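PDB 1FVI: chlorella virus DNA ligase-adenylate from Chlorella virus, which probably seals nicks in DNA as an ATP-dependent ligase, working through a covalent enzyme-adenylate. Local coordinates for residues L58-E61 against G62-G65; G71-F74 against Q75-T78; Y94-F97 against D98-T101; R111-D114 against M115-I119. The protein carries 1 engineered substitution. All coordinates share one frame; numbering follows the deposited sequence.

Contact 1: residues L58-E61 against G62-G65; sequences LLPE and GSDG
Ser-63 reaches back onto Leu-59 and Pro-60 across a tight turn. Its CB lies 4.0 Å from Leu-59 CB and equally close to Leu-59 CD1, and its OG comes nearer still, 3.7 Å from Leu-59 CB. OG stands anti to the carbonyl carbon (chi1 -74°), which carries the hydroxyl onto the CG-CD side of the pyrrolidine ring, 3.4 Å from Pro-60 CG, and lets it donate to Pro-60 O at 2.9 Å. The same carbonyl oxygen accepts the backbone N of Ser-63 at 3.3 Å, a bent bond that closes a type II beta turn from Pro-60 to Ser-63. This turn takes the chain from the end of helix 49-58 into strand 63-68 of the adenylation domain's mixed sheet. Gly-62 occupies the third position with phi 98°, where a CB would be jammed against Glu-61 O. Glu-61, at the exposed corner, sends CG anti to its own N and folds at chi2, and its OE1 accepts from the backbone N of Thr-36. Behind the turn, Pro-60 and Ser-63 pack on Trp-96 of strand 92-99, while Lys-34 NZ hydrogen-bonds to Leu-59 O.

Contact 2: residues G71-F74 against Q75-T78; sequences GATF and QDTT
Asp-76 OD2 takes a hydrogen bond from Thr-73 OG1 at 2.6 Å and a weak one from Thr-73 N at 3.4 Å. The hydroxyl comes from above the carboxylate plane, 83° out of it. In the other direction Asp-76 N gives a weak bond to Thr-73 OG1, and this exchange makes Thr-73 the N-cap of helix 74-82 in a capping box. A chi1 of 60° sets OG1 between the backbone N and the carbonyl carbon, turned to the helix end, where Gln-75 CG lies 3.2 Å from it. Ala-72 CB adds an apolar touch on Asp-76 CB.

At the next residue, Phe-74 O accepts Thr-78 N at 2.9 Å and Thr-78 OG1 at 2.7 Å, the two donors arriving from opposite faces of the carbonyl plane. With Phe-74 CG anti to its backbone N (chi1 -179°), the ring swings under this hydroxyl, which sits over its centre, 3.5 Å above the plane. A water donates to Ala-72 O and accepts from Thr-77 OG1, while Thr-77 and Thr-78 pack on Ile-30 of strand 30-34. Thr-77 N closes the first full turn on Thr-73 O in a nearly straight bond. With a carboxylate at its N-terminal end, the helix dipole is probably partly offset, and the negative charge of Asp-76 is probably favoured there.

Contact 3: residues Y94-F97 against D98-T101; sequences YYWF and DYVT. With AMP (adenosine monophosphate), chain C.
Phe-97 lays one face of its ring against the adenine of AMP, with N1 over the ring centre and 3.7 Å above its plane; the closest pair is Phe-97 CD2 and AMP C6, at 3.6 Å. The residue sits in a classic beta bulge of strand 92-99, where Phe-97 and Asp-98 both face Asp-64 of neighbouring strand 63-68. Strand 92-99 opens a beta-alpha-beta unit of the nucleotide-binding domain, and this aromatic forms one wall of the AMP pocket. A chi1 of 55° tucks CG between the backbone N and the carbonyl carbon, which directs the ring to the base; Ile-27 and Thr-24, two other AMP-binding residues, have side chains about 5 Å away.

In the next shell Asp-98 turns its carboxylate away from the ring. OD1 accepts Tyr-99 N at 2.8 Å on its anti side, 34° out of the carboxylate plane, while OD2 is paired with Arg-165 and with Arg-111. Two cationic partners probably favour the charged form of this buried acid.

On the other side of the strand the indole of Trp-96 presents its edge to the Tyr-99 face in a T-shaped pair, centroids 5.6 Å apart and planes at 67°. Trp-96 CZ2 is 4.0 Å from Tyr-99 CG, offset toward the rim of the phenol ring; Thr-101 OG1 lies over the opposite face. Met-115 and Ile-119 of helix 108-121 pack on the indole, whose NE1, at the edge of the ring, makes a short but bent, weak hydrogen bond of 2.7 Å to Asp-98 O.

Contact 4: residues R111-D114 against M115-I119; sequences RVED and MKNYI
The carboxylate of Glu-113 and the amide of Asn-117, one turn apart on helix 108-121, stand at an angle, their planes 69° apart. This is the connecting helix of the beta-alpha-beta unit formed with strands 92-99 and 131-135. Asn-117 CG lies 3.4 Å from Glu-113 O, which accepts the backbone N of Asn-117 at 2.9 Å. Glu-113 OE2 lies 3.8 Å from Lys-116 CD. Glu-113 CG is anti to its backbone N (chi1 -173°) and the chain bends at chi2, bringing the acid toward the lysine; the direct salt bridge from OE2 to Lys-116 NZ is long, at 4.0 Å. A water spans the charges, donating to Glu-113 OE2 and accepting from NZ.

On the buried flank Val-112 and Met-115 run alongside each other. Elsewhere on the helix, Asp-114 pairs with Lys-106 in a salt bridge, and Tyr-118 rests on Pro-60 and stacks with His-122. The bend of Met-115 at chi3 (68°) swings its terminal methyl round, placing CE 4.1 Å from Val-112 CG1.

All four contacts lie in the nucleotide-binding domain and follow one another along the chain. Contacts 1 and 3 share a mixed sheet as neighbouring antiparallel strands, 63-68 and 92-99, with centres about 6 Å apart; Asp-64 N probably bonds to Asp-98 O at 2.8 Å, and Gly-62 O probably accepts from Val-100 N at 2.9 Å. Contact 4 lies on helix 108-121, which packs on strand 92-99, its centre about 9 Å from that of contact 3 and about 11 Å from that of contact 1. Contact 2, the start of helix 74-82, stands apart, its centre about 21 Å from that of contact 3. The adenine-stacking strand is thus backed by turn and helix.

Contact 1: residues L58-E61 against G62-G65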
loop_
_atom_site.group_PDB
_atom_site.type_symbol
_atom_site.label_atom_id
_atom_site.label_comp_id
_atom_site.label_asym_id
_atom_site.label_seq_id
_atom_site.Cartn_x
_atom_site.Cartn_y
_atom_site.Cartn_z
ATOM N N LEU A 58 11.008 9.763 -16.471
ATOM C CA LEU A 58 9.658 10.123 -16.039
ATOM C C LEU A 58 9.547 11.027 -14.817
ATOM O O LEU A 58 8.771 11.980 -14.806
ATOM C CB LEU A 58 8.848 8.846 -15.770
ATOM C CG LEU A 58 7.748 8.370 -16.726
ATOM C CD1 LEU A 58 8.120 8.578 -18.169
ATOM C CD2 LEU A 58 7.496 6.915 -16.462
ATOM N N LEU A 59 10.330 10.743 -13.792
ATOM C CA LEU A 59 10.222 11.501 -12.557
ATOM C C LEU A 59 11.100 12.727 -12.416
ATOM O O LEU A 59 12.227 12.756 -12.922
ATOM C CB LEU A 59 10.489 10.578 -11.365
ATOM C CG LEU A 59 9.601 9.351 -11.133
ATOM C CD1 LEU A 59 10.271 8.466 -10.087
ATOM C CD2 LEU A 59 8.205 9.783 -10.677
ATOM N N PRO A 60 10.581 13.772 -11.736
ATOM C CA PRO A 60 11.355 14.993 -11.527
ATOM C C PRO A 60 12.346 14.722 -10.414
ATOM O O PRO A 60 12.125 13.848 -9.568
ATOM C CB PRO A 60 10.294 16.004 -11.096
ATOM C CG PRO A 60 9.307 15.151 -10.389
ATOM C CD PRO A 60 9.182 13.982 -11.321
ATOM N N GLU A 61 13.467 15.428 -10.459
ATOM C CA GLU A 61 14.517 15.305 -9.458
ATOM C C GLU A 61 13.911 15.534 -8.056
ATOM O O GLU A 61 13.121 16.459 -7.859
ATOM C CB GLU A 61 15.599 16.351 -9.776
ATOM C CG GLU A 61 16.695 16.483 -8.737
ATOM C CD GLU A 61 17.681 15.332 -8.735
ATOM O OE1 GLU A 61 17.608 14.460 -9.631
ATOM O OE2 GLU A 61 18.545 15.319 -7.829
ATOM N N GLY A 62 14.248 14.675 -7.097
ATOM C CA GLY A 62 13.704 14.831 -5.755
ATOM C C GLY A 62 12.493 13.956 -5.441
ATOM O O GLY A 62 11.907 14.042 -4.353
ATOM N N SER A 63 12.118 13.110 -6.395
ATOM C CA SER A 63 11.000 12.194 -6.204
ATOM C C SER A 63 11.326 11.071 -5.223
ATOM O O SER A 63 12.435 10.524 -5.232
ATOM C CB SER A 63 10.588 11.573 -7.528
ATOM O OG SER A 63 9.907 12.525 -8.298
ATOM N N ASP A 64 10.344 10.736 -4.386
ATOM C CA ASP A 64 10.483 9.664 -3.413
ATOM C C ASP A 64 9.283 8.709 -3.549
ATOM O O ASP A 64 8.145 9.153 -3.771
ATOM C CB ASP A 64 10.583 10.230 -2.000
ATOM C CG ASP A 64 11.086 9.211 -1.007
ATOM O OD1 ASP A 64 11.403 8.063 -1.423
ATOM O OD2 ASP A 64 11.170 9.569 0.190
ATOM N N GLY A 65 9.546 7.405 -3.440
ATOM C CA GLY A 65 8.473 6.436 -3.598
ATOM C C GLY A 65 8.860 4.972 -3.522
ATOM O O GLY A 65 9.935 4.612 -3.028
#

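Contact 2: residues G71-F74 against Q75-T78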
loop_
_atom_site.group_PDB
_atom_site.type_symbol
_atom_site.label_atom_id
_atom_site.label_comp_id
_atom_site.label_asym_id
_atom_site.label_seq_id
_atom_site.Cartn_x
_atom_site.Cartn_y
_atom_site.Cartn_z
ATOM N N GLY A 71 0.698 -7.375 -9.095
ATOM C CA GLY A 71 0.177 -8.603 -8.519
ATOM C C GLY A 71 1.205 -9.680 -8.267
ATOM O O GLY A 71 0.852 -10.845 -8.170
ATOM N N ALA A 72 2.473 -9.301 -8.167
ATOM C CA ALA A 72 3.543 -10.260 -7.925
ATOM C C ALA A 72 3.921 -10.288 -6.451
ATOM O O ALA A 72 3.470 -9.447 -5.660
ATOM C CB ALA A 72 4.763 -9.903 -8.765
ATOM N N THR A 73 4.763 -11.253 -6.090
ATOM C CA THR A 73 5.218 -11.375 -4.711
ATOM C C THR A 73 6.383 -10.424 -4.456
ATOM O O THR A 73 7.039 -9.966 -5.401
ATOM C CB THR A 73 5.677 -12.803 -4.369
ATOM O OG1 THR A 73 6.768 -13.182 -5.219
ATOM C CG2 THR A 73 4.510 -13.793 -4.507
ATOM N N PHE A 74 6.647 -10.155 -3.177
ATOM C CA PHE A 74 7.732 -9.267 -2.784
ATOM C C PHE A 74 9.085 -9.769 -3.263
ATOM O O PHE A 74 9.950 -8.970 -3.636
ATOM C CB PHE A 74 7.768 -9.074 -1.268
ATOM C CG PHE A 74 8.857 -8.147 -0.810
ATOM C CD1 PHE A 74 8.834 -6.798 -1.166
ATOM C CD2 PHE A 74 9.920 -8.626 -0.049
ATOM C CE1 PHE A 74 9.853 -5.939 -0.771
ATOM C CE2 PHE A 74 10.959 -7.766 0.358
ATOM C CZ PHE A 74 10.921 -6.426 -0.005
ATOM N N GLN A 75 9.266 -11.088 -3.251
ATOM C CA GLN A 75 10.522 -11.679 -3.698
ATOM C C GLN A 75 10.709 -11.533 -5.209
ATOM O O GLN A 75 11.834 -11.492 -5.705
ATOM C CB GLN A 75 10.634 -13.145 -3.253
ATOM C CG GLN A 75 9.442 -14.025 -3.612
ATOM C CD GLN A 75 9.536 -15.426 -3.012
ATOM O OE1 GLN A 75 10.018 -15.606 -1.891
ATOM N NE2 GLN A 75 9.065 -16.422 -3.755
ATOM N N ASP A 76 9.605 -11.436 -5.936
ATOM C CA ASP A 76 9.683 -11.277 -7.380
ATOM C C ASP A 76 10.095 -9.848 -7.673
ATOM O O ASP A 76 11.046 -9.601 -8.414
ATOM C CB ASP A 76 8.335 -11.593 -8.022
ATOM C CG ASP A 76 7.999 -13.079 -7.972
ATOM O OD1 ASP A 76 8.936 -13.916 -8.056
ATOM O OD2 ASP A 76 6.791 -13.399 -7.858
ATOM N N THR A 77 9.377 -8.916 -7.050
ATOM C CA THR A 77 9.646 -7.491 -7.181
ATOM C C THR A 77 11.114 -7.225 -6.828
ATOM O O THR A 77 11.826 -6.572 -7.575
ATOM C CB THR A 77 8.740 -6.673 -6.221
ATOM O OG1 THR A 77 7.374 -6.767 -6.641
ATOM C CG2 THR A 77 9.162 -5.202 -6.187
ATOM N N THR A 78 11.561 -7.777 -5.701
ATOM C CA THR A 78 12.931 -7.601 -5.235
ATOM C C THR A 78 13.996 -7.988 -6.256
ATOM O O THR A 78 14.966 -7.265 -6.440
ATOM C CB THR A 78 13.182 -8.397 -3.946
ATOM O OG1 THR A 78 12.288 -7.946 -2.921
ATOM C CG2 THR A 78 14.619 -8.216 -3.486
HETATM O O HOH W 1 4.833 -6.895 -5.871
#

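Contact 3: residues Y94-F97 against D98-T101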
loop_
_atom_site.group_PDB
_atom_site.type_symbol
_atom_site.label_atom_id
_atom_site.label_comp_id
_atom_site.label_asym_id
_atom_site.label_seq_id
_atom_site.Cartn_x
_atom_site.Cartn_y
_atom_site.Cartn_z
ATOM N N TYR A 94 5.208 2.465 -9.822
ATOM C CA TYR A 94 6.000 3.293 -8.934
ATOM C C TYR A 94 5.028 4.177 -8.179
ATOM O O TYR A 94 4.355 5.029 -8.775
ATOM C CB TYR A 94 7.016 4.140 -9.699
ATOM C CG TYR A 94 7.831 5.024 -8.786
ATOM C CD1 TYR A 94 8.939 4.525 -8.102
ATOM C CD2 TYR A 94 7.500 6.370 -8.614
ATOM C CE1 TYR A 94 9.710 5.349 -7.269
ATOM C CE2 TYR A 94 8.261 7.208 -7.784
ATOM C CZ TYR A 94 9.361 6.688 -7.126
ATOM O OH TYR A 94 10.129 7.520 -6.363
ATOM N N TYR A 95 4.882 3.897 -6.885
ATOM C CA TYR A 95 4.006 4.677 -6.025
ATOM C C TYR A 95 4.844 5.874 -5.575
ATOM O O TYR A 95 5.795 5.722 -4.796
ATOM C CB TYR A 95 3.574 3.846 -4.815
ATOM C CG TYR A 95 2.661 2.672 -5.137
ATOM C CD1 TYR A 95 3.188 1.406 -5.396
ATOM C CD2 TYR A 95 1.265 2.822 -5.143
ATOM C CE1 TYR A 95 2.352 0.310 -5.650
ATOM C CE2 TYR A 95 0.420 1.734 -5.392
ATOM C CZ TYR A 95 0.976 0.482 -5.643
ATOM O OH TYR A 95 0.164 -0.607 -5.871
ATOM N N TRP A 96 4.509 7.043 -6.113
ATOM C CA TRP A 96 5.225 8.288 -5.837
ATOM C C TRP A 96 4.579 8.985 -4.669
ATOM O O TRP A 96 3.511 9.569 -4.813
ATOM C CB TRP A 96 5.155 9.158 -7.093
ATOM C CG TRP A 96 5.960 10.442 -7.093
ATOM C CD1 TRP A 96 6.938 10.809 -6.219
ATOM C CD2 TRP A 96 5.801 11.544 -8.008
ATOM N NE1 TRP A 96 7.387 12.075 -6.521
ATOM C CE2 TRP A 96 6.706 12.550 -7.610
ATOM C CE3 TRP A 96 4.969 11.777 -9.119
ATOM C CZ2 TRP A 96 6.807 13.781 -8.278
ATOM C CZ3 TRP A 96 5.071 13.002 -9.786
ATOM C CH2 TRP A 96 5.987 13.987 -9.356
ATOM N N PHE A 97 5.219 8.925 -3.507
ATOM C CA PHE A 97 4.640 9.538 -2.318
ATOM C C PHE A 97 5.242 10.842 -1.791
ATOM O O PHE A 97 4.659 11.467 -0.895
ATOM C CB PHE A 97 4.482 8.502 -1.192
ATOM C CG PHE A 97 5.750 7.782 -0.822
ATOM C CD1 PHE A 97 6.849 8.483 -0.286
ATOM C CD2 PHE A 97 5.811 6.393 -0.896
ATOM C CE1 PHE A 97 7.982 7.809 0.179
ATOM C CE2 PHE A 97 6.940 5.697 -0.434
ATOM C CZ PHE A 97 8.030 6.402 0.108
ATOM N N ASP A 98 6.399 11.246 -2.323
ATOM C CA ASP A 98 7.023 12.491 -1.895
ATOM C C ASP A 98 7.821 13.143 -3.014
ATOM O O ASP A 98 8.198 12.492 -3.984
ATOM C CB ASP A 98 7.885 12.295 -0.639
ATOM C CG ASP A 98 7.855 13.504 0.289
ATOM O OD1 ASP A 98 7.345 14.577 -0.107
ATOM O OD2 ASP A 98 8.349 13.382 1.430
ATOM N N TYR A 99 8.083 14.435 -2.842
ATOM C CA TYR A 99 8.785 15.259 -3.822
ATOM C C TYR A 99 9.465 16.411 -3.104
ATOM O O TYR A 99 8.781 17.338 -2.653
ATOM C CB TYR A 99 7.746 15.858 -4.783
ATOM C CG TYR A 99 8.304 16.658 -5.937
ATOM C CD1 TYR A 99 9.602 16.435 -6.411
ATOM C CD2 TYR A 99 7.501 17.577 -6.617
ATOM C CE1 TYR A 99 10.081 17.094 -7.536
ATOM C CE2 TYR A 99 7.967 18.240 -7.746
ATOM C CZ TYR A 99 9.258 17.988 -8.200
ATOM O OH TYR A 99 9.718 18.604 -9.339
ATOM N N VAL A 100 10.792 16.385 -3.014
ATOM C CA VAL A 100 11.460 17.488 -2.342
ATOM C C VAL A 100 11.591 18.764 -3.168
ATOM O O VAL A 100 11.353 19.830 -2.626
ATOM C CB VAL A 100 12.785 17.082 -1.650
ATOM C CG1 VAL A 100 13.577 18.333 -1.170
ATOM C CG2 VAL A 100 12.460 16.242 -0.433
ATOM N N THR A 101 11.911 18.679 -4.462
ATOM C CA THR A 101 12.032 19.890 -5.302
ATOM C C THR A 101 13.313 20.667 -4.950
ATOM O O THR A 101 14.250 20.717 -5.740
ATOM C CB THR A 101 10.734 20.809 -5.197
ATOM O OG1 THR A 101 9.784 20.431 -6.197
ATOM C CG2 THR A 101 11.034 22.288 -5.348
HETATM P P AMP C . 7.201 -1.934 7.293
HETATM O O1P AMP C . 7.665 -2.093 8.670
HETATM O O3P AMP C . 8.052 -3.077 6.599
HETATM O "O5'" AMP C . 7.791 -0.689 6.686
HETATM C "C5'" AMP C . 7.595 -0.398 5.216
HETATM C "C4'" AMP C . 8.733 0.397 4.615
HETATM O "O4'" AMP C . 8.233 0.942 3.391
HETATM C "C3'" AMP C . 9.188 1.594 5.481
HETATM O "O3'" AMP C . 10.597 1.822 5.476
HETATM C "C2'" AMP C . 8.543 2.780 4.850
HETATM O "O2'" AMP C . 9.364 3.931 5.014
HETATM C "C1'" AMP C . 8.287 2.349 3.395
HETATM N N9 AMP C . 7.013 2.855 2.921
HETATM C C8 AMP C . 6.050 2.082 2.314
HETATM N N7 AMP C . 5.013 2.806 2.000
HETATM C C5 AMP C . 5.274 4.108 2.404
HETATM C C6 AMP C . 4.547 5.306 2.335
HETATM N N6 AMP C . 3.309 5.380 1.792
HETATM N N1 AMP C . 5.145 6.397 2.845
HETATM C C2 AMP C . 6.346 6.316 3.372
HETATM N N3 AMP C . 7.148 5.256 3.505
HETATM C C4 AMP C . 6.568 4.130 2.996
#

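Contact 4: residues R111-D114 against M115-I119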
loop_
_atom_site.group_PDB
_atom_site.type_symbol
_atom_site.label_atom_id
_atom_site.label_comp_id
_atom_site.label_asym_id
_atom_site.label_seq_id
_atom_site.Cartn_x
_atom_site.Cartn_y
_atom_site.Cartn_z
ATOM N N ARG A 111 4.740 19.829 -0.272
ATOM C CA ARG A 111 5.533 19.030 -1.204
ATOM C C ARG A 111 4.567 18.150 -2.007
ATOM O O ARG A 111 4.780 17.910 -3.183
ATOM C CB ARG A 111 6.567 18.173 -0.456
ATOM C CG ARG A 111 7.543 18.995 0.408
ATOM C CD ARG A 111 8.778 18.208 0.841
ATOM N NE ARG A 111 8.469 16.952 1.517
ATOM C CZ ARG A 111 8.250 16.821 2.823
ATOM N NH1 ARG A 111 8.305 17.873 3.627
ATOM N NH2 ARG A 111 7.958 15.630 3.328
ATOM N N VAL A 112 3.500 17.681 -1.362
ATOM C CA VAL A 112 2.503 16.858 -2.030
ATOM C C VAL A 112 1.825 17.689 -3.119
ATOM O O VAL A 112 1.566 17.187 -4.215
ATOM C CB VAL A 112 1.441 16.331 -1.040
ATOM C CG1 VAL A 112 0.282 15.680 -1.794
ATOM C CG2 VAL A 112 2.071 15.330 -0.094
ATOM N N GLU A 113 1.564 18.961 -2.818
ATOM C CA GLU A 113 0.949 19.868 -3.777
ATOM C C GLU A 113 1.888 20.113 -4.957
ATOM O O GLU A 113 1.440 20.317 -6.082
ATOM C CB GLU A 113 0.603 21.184 -3.100
ATOM C CG GLU A 113 -0.192 22.128 -3.973
ATOM C CD GLU A 113 -1.543 21.577 -4.369
ATOM O OE1 GLU A 113 -2.020 21.965 -5.458
ATOM O OE2 GLU A 113 -2.132 20.773 -3.600
ATOM N N ASP A 114 3.192 20.109 -4.690
ATOM C CA ASP A 114 4.189 20.262 -5.749
ATOM C C ASP A 114 4.067 19.071 -6.720
ATOM O O ASP A 114 4.079 19.244 -7.946
ATOM C CB ASP A 114 5.613 20.272 -5.172
ATOM C CG ASP A 114 6.019 21.619 -4.597
ATOM O OD1 ASP A 114 5.359 22.648 -4.869
ATOM O OD2 ASP A 114 7.028 21.643 -3.870
ATOM N N MET A 115 3.978 17.864 -6.157
ATOM C CA MET A 115 3.840 16.634 -6.941
ATOM C C MET A 115 2.575 16.725 -7.770
ATOM O O MET A 115 2.589 16.433 -8.962
ATOM C CB MET A 115 3.765 15.404 -6.016
ATOM C CG MET A 115 3.256 14.103 -6.686
ATOM S SD MET A 115 3.330 12.598 -5.627
ATOM C CE MET A 115 2.078 12.974 -4.370
ATOM N N LYS A 116 1.488 17.162 -7.141
ATOM C CA LYS A 116 0.208 17.275 -7.829
ATOM C C LYS A 116 0.289 18.213 -9.023
ATOM O O LYS A 116 -0.156 17.860 -10.130
ATOM C CB LYS A 116 -0.888 17.740 -6.868
ATOM C CG LYS A 116 -1.324 16.686 -5.877
ATOM C CD LYS A 116 -2.417 17.207 -4.965
ATOM C CE LYS A 116 -3.682 17.520 -5.750
ATOM N NZ LYS A 116 -4.752 18.095 -4.890
ATOM N N ASN A 117 0.892 19.383 -8.796
ATOM C CA ASN A 117 1.048 20.389 -9.838
ATOM C C ASN A 117 1.963 19.928 -10.955
ATOM O O ASN A 117 1.672 20.162 -12.132
ATOM C CB ASN A 117 1.528 21.718 -9.265
ATOM C CG ASN A 117 0.417 22.476 -8.562
ATOM O OD1 ASN A 117 0.496 22.745 -7.361
ATOM N ND2 ASN A 117 -0.636 22.814 -9.306
ATOM N N TYR A 118 3.034 19.225 -10.600
ATOM C CA TYR A 118 3.954 18.733 -11.613
ATOM C C TYR A 118 3.167 17.829 -12.557
ATOM O O TYR A 118 3.291 17.949 -13.777
ATOM C CB TYR A 118 5.122 17.972 -10.973
ATOM C CG TYR A 118 6.140 17.491 -11.967
ATOM C CD1 TYR A 118 7.242 18.278 -12.297
ATOM C CD2 TYR A 118 5.986 16.266 -12.611
ATOM C CE1 TYR A 118 8.165 17.859 -13.246
ATOM C CE2 TYR A 118 6.898 15.832 -13.560
ATOM C CZ TYR A 118 7.985 16.633 -13.874
ATOM O OH TYR A 118 8.897 16.203 -14.804
ATOM N N ILE A 119 2.317 16.970 -11.983
ATOM C CA ILE A 119 1.490 16.035 -12.761
ATOM C C ILE A 119 0.493 16.769 -13.667
ATOM O O ILE A 119 0.163 16.304 -14.754
ATOM C CB ILE A 119 0.757 15.033 -11.826
ATOM C CG1 ILE A 119 1.790 14.121 -11.163
ATOM C CG2 ILE A 119 -0.280 14.190 -12.608
ATOM C CD1 ILE A 119 1.286 13.395 -9.936
HETATM O O HOH W 2 -5.272 20.843 -3.893
#